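Galactose-binding-like protein (Bacteroides thetaiotaomicron, PDB 7M1B) is a SusE-like protein with a galactose-binding-like domain that probably binds carbohydrate and may have a degradative capacity. Local coordinates at residues T272-S277 and M371-F376; Y282-G287 and I334-K339; P121-I126 and T198-E203; A266-F271 and F343-D348. All blocks are in the same frame, centred on the assembly; numbering follows the deposited sequence.

How the contacts relate
From the N terminus, contact 3 comes first: the turn 121-126 is met again at 198-203, closing a loop that holds most of the first modelled domain before any other contact opens. Strand 256-274 then supplies one side of both contact 4 (266-271 with 343-348) and contact 1 (272-277 with 371-376), whose loops cross because their segments alternate. The loop closed by each of these two encloses contact 2 (282-287 with 334-339). Contact 2 sits beside contact 1, about 10 Å between centres, at one end of the galactose-binding-like sandwich. Contact 3 lies about 11 Å from contact 4, centre to centre, and is joined to it by E202, linking the two domains.

Contact 1: T272-S277 and M371-F376; sequences TSWQRS and MQQLWF. With EDO (1,2-ethanediol), chain B.
Strands 272-274 and 373-376 run antiparallel, their axes 174° apart and 4.8 Å at closest approach, with T272 paired to W375 in the hydrogen-bonded register and S273 to L374 in the non-hydrogen-bonded one. The pairing ends in a classic beta bulge, where Q372 and Q373 both face W274. As evidence, W274 O accepts from Q372 N at 2.8 Å and, less closely, from Q373 N at 3.3 Å, both from the same face of its carbonyl plane.

On the face shared by T272, W274 and W375, the two indoles meet edge-to-face: the rim of W274 points at the face of W375, CH2 of W274 lying 3.7 Å from CD2 of W375, with the planes at 64°. W375 is also fixed at its own edge, because its NE1 donates in the ring plane to a lone pair of Q373 OE1 at 3.0 Å, which also accepts from G234. From the bulge, the Q372 side chain extends (chi1 -175°) along the backbone of 275-277, where one water bridges Q275 O and Q372 OE1 and another joins S277 N to Q372 NE2. R276 NH1 donates to O2 of an ethanediol, probably from the crystallisation liquor, at 2.9 Å, while its NH2 bonds A286 O. On the other face, the bent chain of M371 brings its CE to 3.2 Å from S273 OG.

With G237 also donating to Q372 OE1, this buried end of the sandwich sheet uses glutamine amides and waters to satisfy backbone groups where regular strand pairing stops.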
# COMPACT_ATOMS: atom_id res chain seq x y z
N THR A 272 -1.44 0.90 -8.73
CA THR A 272 -2.49 0.54 -9.68
C THR A 272 -2.18 -0.89 -10.15
O THR A 272 -1.01 -1.22 -10.43
CB THR A 272 -2.56 1.43 -10.92
OG1 THR A 272 -2.63 2.76 -10.41
CG2 THR A 272 -3.76 1.15 -11.80
N SER A 273 -3.22 -1.75 -10.20
CA SER A 273 -3.05 -3.18 -10.52
C SER A 273 -3.95 -3.49 -11.72
O SER A 273 -5.12 -3.04 -11.79
CB SER A 273 -3.57 -4.01 -9.32
OG SER A 273 -3.41 -5.37 -9.64
N TRP A 274 -3.37 -4.14 -12.75
CA TRP A 274 -4.16 -4.65 -13.86
C TRP A 274 -4.16 -6.16 -13.92
O TRP A 274 -3.11 -6.77 -13.80
CB TRP A 274 -3.60 -4.18 -15.21
CG TRP A 274 -3.85 -2.71 -15.46
CD1 TRP A 274 -4.83 -2.21 -16.27
CD2 TRP A 274 -3.02 -1.61 -15.06
NE1 TRP A 274 -4.67 -0.85 -16.41
CE2 TRP A 274 -3.57 -0.46 -15.68
CE3 TRP A 274 -1.90 -1.46 -14.22
CZ2 TRP A 274 -3.04 0.83 -15.47
CZ3 TRP A 274 -1.35 -0.19 -14.07
CH2 TRP A 274 -1.92 0.94 -14.67
N GLN A 275 -5.38 -6.73 -14.13
CA GLN A 275 -5.53 -8.15 -14.35
C GLN A 275 -5.14 -8.51 -15.80
O GLN A 275 -5.26 -7.69 -16.71
CB GLN A 275 -7.02 -8.56 -14.21
CG GLN A 275 -7.51 -8.44 -12.75
CD GLN A 275 -9.01 -8.63 -12.74
OE1 GLN A 275 -9.55 -9.56 -13.36
NE2 GLN A 275 -9.68 -7.76 -12.00
N ARG A 276 -4.75 -9.80 -16.00
CA ARG A 276 -4.49 -10.26 -17.38
C ARG A 276 -5.87 -10.26 -18.07
O ARG A 276 -6.92 -10.60 -17.49
CB ARG A 276 -3.93 -11.71 -17.30
CG ARG A 276 -3.84 -12.41 -18.66
CD ARG A 276 -5.09 -13.22 -18.97
NE ARG A 276 -5.23 -14.36 -18.00
CZ ARG A 276 -4.74 -15.60 -18.23
NH1 ARG A 276 -4.15 -15.90 -19.41
NH2 ARG A 276 -4.86 -16.47 -17.27
N SER A 277 -5.87 -9.92 -19.37
CA SER A 277 -7.10 -9.55 -20.05
C SER A 277 -7.30 -10.34 -21.34
O SER A 277 -8.32 -11.02 -21.46
CB SER A 277 -7.09 -8.06 -20.29
OG SER A 277 -5.93 -7.77 -21.10
N MET A 371 -1.26 -12.03 -13.35
CA MET A 371 -1.61 -10.58 -13.41
C MET A 371 -0.97 -9.93 -14.62
O MET A 371 -0.11 -10.50 -15.22
CB MET A 371 -1.15 -9.91 -12.13
CG MET A 371 -2.14 -10.28 -10.94
SD MET A 371 -4.03 -10.00 -11.11
CE MET A 371 -4.01 -8.23 -10.84
N GLN A 372 -1.34 -8.64 -14.90
CA GLN A 372 -0.85 -8.04 -16.15
C GLN A 372 0.18 -6.95 -15.82
O GLN A 372 1.14 -6.75 -16.57
CB GLN A 372 -2.00 -7.35 -16.93
CG GLN A 372 -1.64 -6.78 -18.28
CD GLN A 372 -2.90 -6.14 -18.83
OE1 GLN A 372 -3.23 -4.97 -18.53
NE2 GLN A 372 -3.61 -6.86 -19.69
N GLN A 373 -0.05 -6.16 -14.76
CA GLN A 373 0.78 -4.94 -14.58
C GLN A 373 0.61 -4.39 -13.17
O GLN A 373 -0.51 -4.45 -12.64
CB GLN A 373 0.39 -3.87 -15.63
CG GLN A 373 1.46 -2.78 -15.79
CD GLN A 373 2.66 -3.07 -16.69
OE1 GLN A 373 3.59 -2.26 -16.73
NE2 GLN A 373 2.85 -4.30 -17.15
N LEU A 374 1.69 -3.77 -12.61
CA LEU A 374 1.58 -3.09 -11.29
C LEU A 374 2.41 -1.81 -11.38
O LEU A 374 3.58 -1.88 -11.84
CB LEU A 374 2.25 -3.93 -10.21
CG LEU A 374 1.57 -5.23 -9.86
CD1 LEU A 374 2.44 -5.99 -8.85
CD2 LEU A 374 0.19 -4.91 -9.27
N TRP A 375 1.74 -0.66 -11.20
CA TRP A 375 2.48 0.59 -11.15
C TRP A 375 2.43 1.15 -9.73
O TRP A 375 1.36 1.29 -9.20
CB TRP A 375 1.88 1.61 -12.12
CG TRP A 375 2.11 1.33 -13.58
CD1 TRP A 375 2.75 0.23 -14.09
CD2 TRP A 375 1.58 2.11 -14.66
NE1 TRP A 375 2.71 0.32 -15.47
CE2 TRP A 375 1.99 1.46 -15.84
CE3 TRP A 375 0.89 3.35 -14.77
CZ2 TRP A 375 1.67 1.96 -17.11
CZ3 TRP A 375 0.61 3.82 -16.04
CH2 TRP A 375 0.98 3.15 -17.21
N PHE A 376 3.60 1.56 -9.19
CA PHE A 376 3.69 2.05 -7.81
C PHE A 376 3.95 3.57 -7.84
O PHE A 376 4.71 4.03 -8.69
CB PHE A 376 4.80 1.34 -7.05
CG PHE A 376 4.37 0.01 -6.48
CD1 PHE A 376 3.83 -0.98 -7.26
CD2 PHE A 376 4.37 -0.16 -5.09
CE1 PHE A 376 3.41 -2.16 -6.65
CE2 PHE A 376 3.97 -1.34 -4.50
CZ PHE A 376 3.35 -2.27 -5.28
C1 EDO B . -1.31 -18.06 -22.01
O1 EDO B . -2.54 -17.61 -22.57
C2 EDO B . -1.38 -18.00 -20.53
O2 EDO B . -2.65 -18.33 -19.89
O HOH W 1 -6.00 -5.30 -17.80
O HOH W 2 -3.07 -9.62 -20.68

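Contact 2: Y282-G287 and I334-K339; sequences YYYRAG and ITYASK
A337 sets its methyl squarely over the ring of Y283: CB lies 3.6 Å from the ring centroid and only 2° off the normal, a CH-pi contact centred on the face. The hydroxyl end of the same ring runs alongside the next helical residue, with Y283 OH 3.1 Å from S338 CA, while the neighbouring CE2 of Y283 approaches I334, 3.6 Å from its O and 4.1 Å from its CG2. Y284 reaches the A337 methyl less directly, its CE2 lying 4.1 Å from A337 CB. Its hydroxyl comes to the edge of the Y336 ring, 3.4 Å from CD2, and the two side chains meet at about a right angle.

Both tyrosines are the central residues of a type II beta turn from Y282 to R285, which presents them to one side of helix 331-338 in the galactose-binding-like domain. Y284, with phi 62°, has the left-handed backbone such a turn needs at its third position. In the last turn of the helix, S338 OG donates to T335 O at 2.9 Å from above the carbonyl plane, beside K339 N. Further out, Q275 OE1 receives Y284 N, N329 bonds to Y283 O, and Y284 OH is hydrogen-bonded to I319 O.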
# COMPACT_ATOMS: atom_id res chain seq x y z
N TYR A 282 -10.73 -12.88 -19.84
CA TYR A 282 -9.95 -13.43 -18.72
C TYR A 282 -10.10 -12.66 -17.42
O TYR A 282 -9.55 -13.05 -16.39
CB TYR A 282 -8.49 -13.60 -19.10
CG TYR A 282 -8.33 -14.83 -19.94
CD1 TYR A 282 -8.47 -14.75 -21.34
CD2 TYR A 282 -7.86 -16.02 -19.38
CE1 TYR A 282 -8.32 -15.90 -22.12
CE2 TYR A 282 -7.78 -17.19 -20.14
CZ TYR A 282 -7.91 -17.10 -21.54
OH TYR A 282 -7.78 -18.25 -22.30
N TYR A 283 -10.75 -11.49 -17.49
CA TYR A 283 -10.97 -10.78 -16.23
C TYR A 283 -11.76 -11.61 -15.22
O TYR A 283 -12.70 -12.37 -15.55
CB TYR A 283 -11.63 -9.40 -16.46
CG TYR A 283 -10.78 -8.37 -17.16
CD1 TYR A 283 -9.43 -8.20 -16.83
CD2 TYR A 283 -11.34 -7.51 -18.12
CE1 TYR A 283 -8.66 -7.22 -17.46
CE2 TYR A 283 -10.57 -6.51 -18.75
CZ TYR A 283 -9.26 -6.32 -18.36
OH TYR A 283 -8.47 -5.39 -18.99
N TYR A 284 -11.39 -11.43 -13.97
CA TYR A 284 -12.13 -11.94 -12.81
C TYR A 284 -12.19 -13.48 -12.83
O TYR A 284 -13.16 -14.08 -12.37
CB TYR A 284 -13.54 -11.31 -12.78
CG TYR A 284 -13.46 -9.84 -12.49
CD1 TYR A 284 -13.12 -9.36 -11.23
CD2 TYR A 284 -13.76 -8.96 -13.50
CE1 TYR A 284 -13.03 -7.99 -10.97
CE2 TYR A 284 -13.66 -7.58 -13.27
CZ TYR A 284 -13.35 -7.11 -11.98
OH TYR A 284 -13.24 -5.78 -11.71
N ARG A 285 -11.14 -14.10 -13.37
CA ARG A 285 -10.97 -15.56 -13.33
C ARG A 285 -9.53 -15.83 -13.82
O ARG A 285 -8.75 -14.89 -14.04
CB ARG A 285 -11.97 -16.23 -14.30
CG ARG A 285 -11.76 -15.99 -15.81
CD ARG A 285 -12.72 -16.75 -16.76
NE ARG A 285 -12.36 -16.68 -18.21
CZ ARG A 285 -11.68 -17.58 -18.97
NH1 ARG A 285 -11.21 -18.70 -18.41
NH2 ARG A 285 -11.46 -17.34 -20.27
N ALA A 286 -9.15 -17.13 -13.81
CA ALA A 286 -7.90 -17.54 -14.43
C ALA A 286 -6.69 -16.76 -13.92
O ALA A 286 -5.89 -16.18 -14.68
CB ALA A 286 -8.02 -17.45 -15.95
N GLY A 287 -6.61 -16.71 -12.59
CA GLY A 287 -5.44 -16.17 -11.92
C GLY A 287 -5.67 -14.75 -11.40
O GLY A 287 -4.79 -14.29 -10.68
N ILE A 334 -15.61 -5.10 -17.40
CA ILE A 334 -14.49 -5.13 -18.35
C ILE A 334 -13.85 -3.75 -18.53
O ILE A 334 -12.62 -3.60 -18.46
CB ILE A 334 -15.00 -5.72 -19.66
CG1 ILE A 334 -15.27 -7.23 -19.49
CG2 ILE A 334 -13.97 -5.43 -20.76
CD1 ILE A 334 -16.13 -7.81 -20.59
N THR A 335 -14.67 -2.72 -18.66
CA THR A 335 -14.15 -1.37 -18.68
C THR A 335 -13.37 -1.07 -17.39
O THR A 335 -12.27 -0.49 -17.44
CB THR A 335 -15.31 -0.39 -18.93
OG1 THR A 335 -15.92 -0.76 -20.17
CG2 THR A 335 -14.87 1.07 -19.00
N TYR A 336 -14.00 -1.30 -16.23
CA TYR A 336 -13.38 -1.03 -14.94
C TYR A 336 -12.01 -1.71 -14.82
O TYR A 336 -11.02 -1.08 -14.42
CB TYR A 336 -14.33 -1.42 -13.80
CG TYR A 336 -13.83 -1.28 -12.39
CD1 TYR A 336 -13.87 -0.08 -11.70
CD2 TYR A 336 -13.23 -2.37 -11.75
CE1 TYR A 336 -13.42 0.01 -10.38
CE2 TYR A 336 -12.81 -2.32 -10.43
CZ TYR A 336 -12.83 -1.10 -9.77
OH TYR A 336 -12.38 -1.09 -8.47
N ALA A 337 -11.96 -3.02 -15.08
CA ALA A 337 -10.67 -3.67 -14.89
C ALA A 337 -9.64 -3.17 -15.89
O ALA A 337 -8.46 -3.08 -15.52
CB ALA A 337 -10.89 -5.18 -15.09
N SER A 338 -10.06 -2.89 -17.13
CA SER A 338 -9.07 -2.51 -18.12
C SER A 338 -8.41 -1.15 -17.78
O SER A 338 -7.33 -0.84 -18.32
CB SER A 338 -9.71 -2.50 -19.52
OG SER A 338 -10.58 -1.31 -19.65
N LYS A 339 -9.10 -0.29 -17.00
CA LYS A 339 -8.59 1.03 -16.63
C LYS A 339 -7.60 0.99 -15.45
O LYS A 339 -6.89 1.97 -15.16
CB LYS A 339 -9.78 1.96 -16.38
CG LYS A 339 -10.28 1.94 -14.93
CD LYS A 339 -10.98 3.25 -14.51
CE LYS A 339 -12.50 3.17 -14.55
NZ LYS A 339 -13.15 4.51 -14.46

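Contact 3: P121-I126 and T198-E203; sequences PTFGGI and TPLYEE
T198 brings its carbonyl oxygen to 3.2 Å from P121 CB, at the start of the connection that leaves the first modelled beta domain and passes a tight hairpin. That hairpin is a type II beta turn from T122 to G125, with G124 at positive phi (73°), and it joins strands 118-122 and 125-131.

P199 follows, its ring lying against the glycines of the turn, where CB meets G125 N at 3.5 Å. L200 contributes both backbone and side chain. Its N donates to T122 O at 2.9 Å, from well above the carbonyl plane (58° out of it), while G125 N reaches the same oxygen from the opposite face, so that two bonds grip T122 O. In return G124 N makes a weak bond to L200 O. The side chain of L200 wedges between P121 and F123: CD2 packs on P121 CB, and CB sits over the F123 face, 3.9 Å from the centroid, as a CH-pi contact. With chi1 at -62°, the F123 ring swings back beside its own backbone N and towards the other segment, although CB itself is directed away from 198-203.

At Y201 the backbone carbonyl carbon passes the edge of the F123 ring. E202 comes next, and its carboxylate bridges the domains, forming a salt bridge with R270 and a hydrogen bond with S269 of strand 256-274. F123 also rests on Q267 and S269, so the turn meets the C-terminal domain directly. At the near end of the glutamate, E202 CB stands 3.9 Å from F123 CE1.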
# COMPACT_ATOMS: atom_id res chain seq x y z
N PRO A 121 6.18 14.74 6.97
CA PRO A 121 5.35 14.89 5.79
C PRO A 121 4.71 13.56 5.40
O PRO A 121 5.30 12.48 5.60
CB PRO A 121 6.35 15.29 4.69
CG PRO A 121 7.63 15.65 5.38
CD PRO A 121 7.61 14.99 6.76
N THR A 122 3.49 13.67 4.85
CA THR A 122 2.86 12.55 4.15
C THR A 122 2.18 13.10 2.88
O THR A 122 2.21 14.32 2.60
CB THR A 122 1.85 11.78 5.04
OG1 THR A 122 1.46 10.55 4.39
CG2 THR A 122 0.60 12.58 5.36
N PHE A 123 1.57 12.21 2.08
CA PHE A 123 0.96 12.63 0.82
C PHE A 123 -0.18 13.60 1.09
O PHE A 123 -1.14 13.22 1.77
CB PHE A 123 0.55 11.40 -0.00
CG PHE A 123 1.82 10.65 -0.31
CD1 PHE A 123 2.58 11.06 -1.42
CD2 PHE A 123 2.27 9.53 0.40
CE1 PHE A 123 3.81 10.48 -1.67
CE2 PHE A 123 3.50 8.94 0.15
CZ PHE A 123 4.24 9.39 -0.95
N GLY A 124 0.02 14.86 0.67
CA GLY A 124 -0.98 15.93 0.76
C GLY A 124 -1.16 16.42 2.20
O GLY A 124 -2.11 17.14 2.53
N GLY A 125 -0.19 16.16 3.08
CA GLY A 125 -0.32 16.69 4.44
C GLY A 125 0.78 16.21 5.37
O GLY A 125 1.96 16.13 5.01
N ILE A 126 0.37 16.01 6.64
CA ILE A 126 1.34 15.64 7.65
C ILE A 126 0.81 14.42 8.42
O ILE A 126 -0.41 14.17 8.47
CB ILE A 126 1.64 16.82 8.59
CG1 ILE A 126 0.33 17.37 9.18
CG2 ILE A 126 2.46 17.88 7.86
CD1 ILE A 126 0.56 18.34 10.37
N THR A 198 7.15 20.37 4.18
CA THR A 198 6.56 20.22 2.87
C THR A 198 5.87 18.88 2.72
O THR A 198 6.53 17.85 2.86
CB THR A 198 7.67 20.35 1.81
OG1 THR A 198 8.34 21.61 1.99
CG2 THR A 198 7.17 20.20 0.37
N PRO A 199 4.56 18.85 2.44
CA PRO A 199 3.86 17.60 2.13
C PRO A 199 4.52 16.81 1.01
O PRO A 199 5.13 17.40 0.06
CB PRO A 199 2.45 18.08 1.70
CG PRO A 199 2.27 19.30 2.54
CD PRO A 199 3.62 19.99 2.40
N LEU A 200 4.38 15.48 1.13
CA LEU A 200 4.90 14.68 0.04
C LEU A 200 4.02 14.72 -1.20
O LEU A 200 2.80 14.89 -1.14
CB LEU A 200 4.96 13.21 0.50
CG LEU A 200 5.82 12.94 1.75
CD1 LEU A 200 5.95 11.43 1.97
CD2 LEU A 200 7.23 13.53 1.60
N TYR A 201 4.71 14.57 -2.35
CA TYR A 201 4.08 14.57 -3.67
C TYR A 201 4.51 13.29 -4.40
O TYR A 201 5.70 12.95 -4.41
CB TYR A 201 4.61 15.80 -4.41
CG TYR A 201 4.03 16.15 -5.76
CD1 TYR A 201 4.35 15.44 -6.91
CD2 TYR A 201 3.25 17.30 -5.89
CE1 TYR A 201 3.85 15.82 -8.15
CE2 TYR A 201 2.77 17.70 -7.12
CZ TYR A 201 3.08 16.98 -8.25
OH TYR A 201 2.57 17.44 -9.43
N GLU A 202 3.56 12.56 -4.98
CA GLU A 202 3.95 11.22 -5.42
C GLU A 202 4.43 11.37 -6.89
O GLU A 202 4.01 12.30 -7.61
CB GLU A 202 2.72 10.31 -5.44
CG GLU A 202 1.68 10.71 -6.48
CD GLU A 202 0.39 9.90 -6.44
OE1 GLU A 202 0.17 9.14 -5.48
OE2 GLU A 202 -0.45 10.12 -7.34
N GLU A 203 5.27 10.42 -7.29
CA GLU A 203 5.60 10.24 -8.70
C GLU A 203 5.38 8.77 -9.00
O GLU A 203 5.46 7.96 -8.10
CB GLU A 203 7.06 10.66 -8.97
CG GLU A 203 8.13 9.77 -8.33
CD GLU A 203 9.56 10.28 -8.37
OE1 GLU A 203 10.44 9.52 -8.88
OE2 GLU A 203 9.84 11.39 -7.82

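Contact 4: A266-F271 and F343-D348; sequences AQLSRF and FEFLAD
An aromatic cluster of F271, F343 and F345 forms where strands 256-274 and 341-344 pair. F343 CB touches the F271 ring at CE1, 3.5 Å away; their planes are 24° apart but slid so far that the rings barely overlap. F345 approaches F271 from another side, its CZ 3.5 Å from F271 CD1 and the planes oblique at 42°. L268 closes over F345, with CD1 above one ring face 4.2 Å from the centroid. A chi1 of 70° places the F271 ring between its backbone N and carbonyl carbon, where it can meet both partners.

The backbone here is an antiparallel edge of the galactose-binding-like sandwich: F271 and F343 form a hydrogen-bonded pair, F271 N to F343 O and F343 N to F271 O both at 2.9 Å, and R270 faces E344 in the non-hydrogen-bonded register. S269 and R270 both face Y377, a classic beta bulge. F345 N still donates to S269 O at 3.0 Å. Beyond it a water donates hydrogen bonds to L268 O and L346 O and accepts from Q267 NE2, which also bonds I349 O. From strands 292-297 and 311-317, W292 meets F343 edge-to-face, and V294, L313 and A314 pack against F345.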
# COMPACT_ATOMS: atom_id res chain seq x y z
N ALA A 266 11.48 3.96 -1.20
CA ALA A 266 10.48 5.02 -1.37
C ALA A 266 9.46 4.98 -0.25
O ALA A 266 9.17 3.93 0.28
CB ALA A 266 9.80 4.89 -2.73
N GLN A 267 8.88 6.15 0.04
CA GLN A 267 7.66 6.29 0.83
C GLN A 267 6.49 6.12 -0.12
O GLN A 267 6.36 6.91 -1.05
CB GLN A 267 7.64 7.70 1.50
CG GLN A 267 6.57 7.81 2.60
CD GLN A 267 6.78 6.93 3.81
OE1 GLN A 267 7.86 6.86 4.42
NE2 GLN A 267 5.71 6.26 4.21
N LEU A 268 5.68 5.06 0.03
CA LEU A 268 4.66 4.73 -0.95
C LEU A 268 3.33 5.41 -0.65
O LEU A 268 2.86 5.45 0.52
CB LEU A 268 4.49 3.21 -0.96
CG LEU A 268 5.69 2.44 -1.48
CD1 LEU A 268 5.45 0.90 -1.45
CD2 LEU A 268 6.03 2.85 -2.93
N SER A 269 2.67 5.84 -1.72
CA SER A 269 1.36 6.45 -1.68
C SER A 269 0.26 5.49 -2.10
O SER A 269 -0.73 5.35 -1.42
CB SER A 269 1.27 7.75 -2.45
OG SER A 269 1.67 7.52 -3.82
N ARG A 270 0.40 4.92 -3.29
CA ARG A 270 -0.67 4.07 -3.83
C ARG A 270 -0.09 3.25 -4.99
O ARG A 270 1.07 3.45 -5.38
CB ARG A 270 -1.73 5.05 -4.39
CG ARG A 270 -1.27 5.86 -5.59
CD ARG A 270 -2.34 6.93 -5.98
NE ARG A 270 -1.96 7.65 -7.20
CZ ARG A 270 -2.15 7.30 -8.49
NH1 ARG A 270 -2.76 6.18 -8.84
NH2 ARG A 270 -1.70 8.12 -9.43
N PHE A 271 -0.85 2.23 -5.43
CA PHE A 271 -0.44 1.54 -6.64
C PHE A 271 -1.69 1.22 -7.46
O PHE A 271 -2.82 1.30 -6.97
CB PHE A 271 0.36 0.26 -6.27
CG PHE A 271 -0.43 -0.88 -5.64
CD1 PHE A 271 -0.77 -0.87 -4.28
CD2 PHE A 271 -0.97 -1.87 -6.45
CE1 PHE A 271 -1.51 -1.93 -3.72
CE2 PHE A 271 -1.71 -2.92 -5.89
CZ PHE A 271 -2.05 -2.92 -4.53
N PHE A 343 -5.30 1.25 -5.43
CA PHE A 343 -5.24 0.95 -4.01
C PHE A 343 -4.32 1.94 -3.29
O PHE A 343 -3.22 2.20 -3.75
CB PHE A 343 -4.66 -0.48 -3.79
CG PHE A 343 -5.52 -1.52 -4.47
CD1 PHE A 343 -6.67 -1.97 -3.84
CD2 PHE A 343 -5.32 -1.90 -5.79
CE1 PHE A 343 -7.51 -2.89 -4.46
CE2 PHE A 343 -6.15 -2.82 -6.41
CZ PHE A 343 -7.28 -3.27 -5.78
N GLU A 344 -4.71 2.39 -2.08
CA GLU A 344 -3.91 3.37 -1.34
C GLU A 344 -3.19 2.64 -0.20
O GLU A 344 -3.65 1.58 0.28
CB GLU A 344 -4.77 4.46 -0.69
CG GLU A 344 -5.70 5.13 -1.66
CD GLU A 344 -6.36 6.36 -1.10
OE1 GLU A 344 -6.32 6.53 0.10
OE2 GLU A 344 -6.91 7.13 -1.90
N PHE A 345 -1.99 3.12 0.10
CA PHE A 345 -1.24 2.51 1.18
C PHE A 345 -1.54 3.19 2.49
O PHE A 345 -1.97 4.35 2.50
CB PHE A 345 0.26 2.72 1.01
CG PHE A 345 0.81 1.77 -0.01
CD1 PHE A 345 0.91 0.39 0.30
CD2 PHE A 345 1.08 2.17 -1.32
CE1 PHE A 345 1.35 -0.50 -0.66
CE2 PHE A 345 1.57 1.27 -2.25
CZ PHE A 345 1.70 -0.06 -1.91
N LEU A 346 -1.20 2.46 3.57
CA LEU A 346 -1.31 3.05 4.90
C LEU A 346 -0.33 4.23 5.04
O LEU A 346 0.71 4.22 4.38
CB LEU A 346 -1.13 1.97 6.01
CG LEU A 346 -2.05 0.75 5.99
CD1 LEU A 346 -1.38 -0.39 6.76
CD2 LEU A 346 -3.42 1.06 6.60
N ALA A 347 -0.73 5.30 5.78
CA ALA A 347 0.16 6.43 6.09
C ALA A 347 1.29 6.05 7.07
O ALA A 347 2.43 6.55 6.97
CB ALA A 347 -0.61 7.64 6.56
N ASP A 348 1.01 5.12 7.98
CA ASP A 348 1.95 4.83 9.06
C ASP A 348 2.88 3.70 8.60
O ASP A 348 2.92 2.64 9.20
CB ASP A 348 1.15 4.57 10.33
CG ASP A 348 0.10 3.47 10.15
OD1 ASP A 348 -0.38 3.28 9.00
OD2 ASP A 348 -0.19 2.79 11.14
O HOH W 3 2.66 6.18 3.05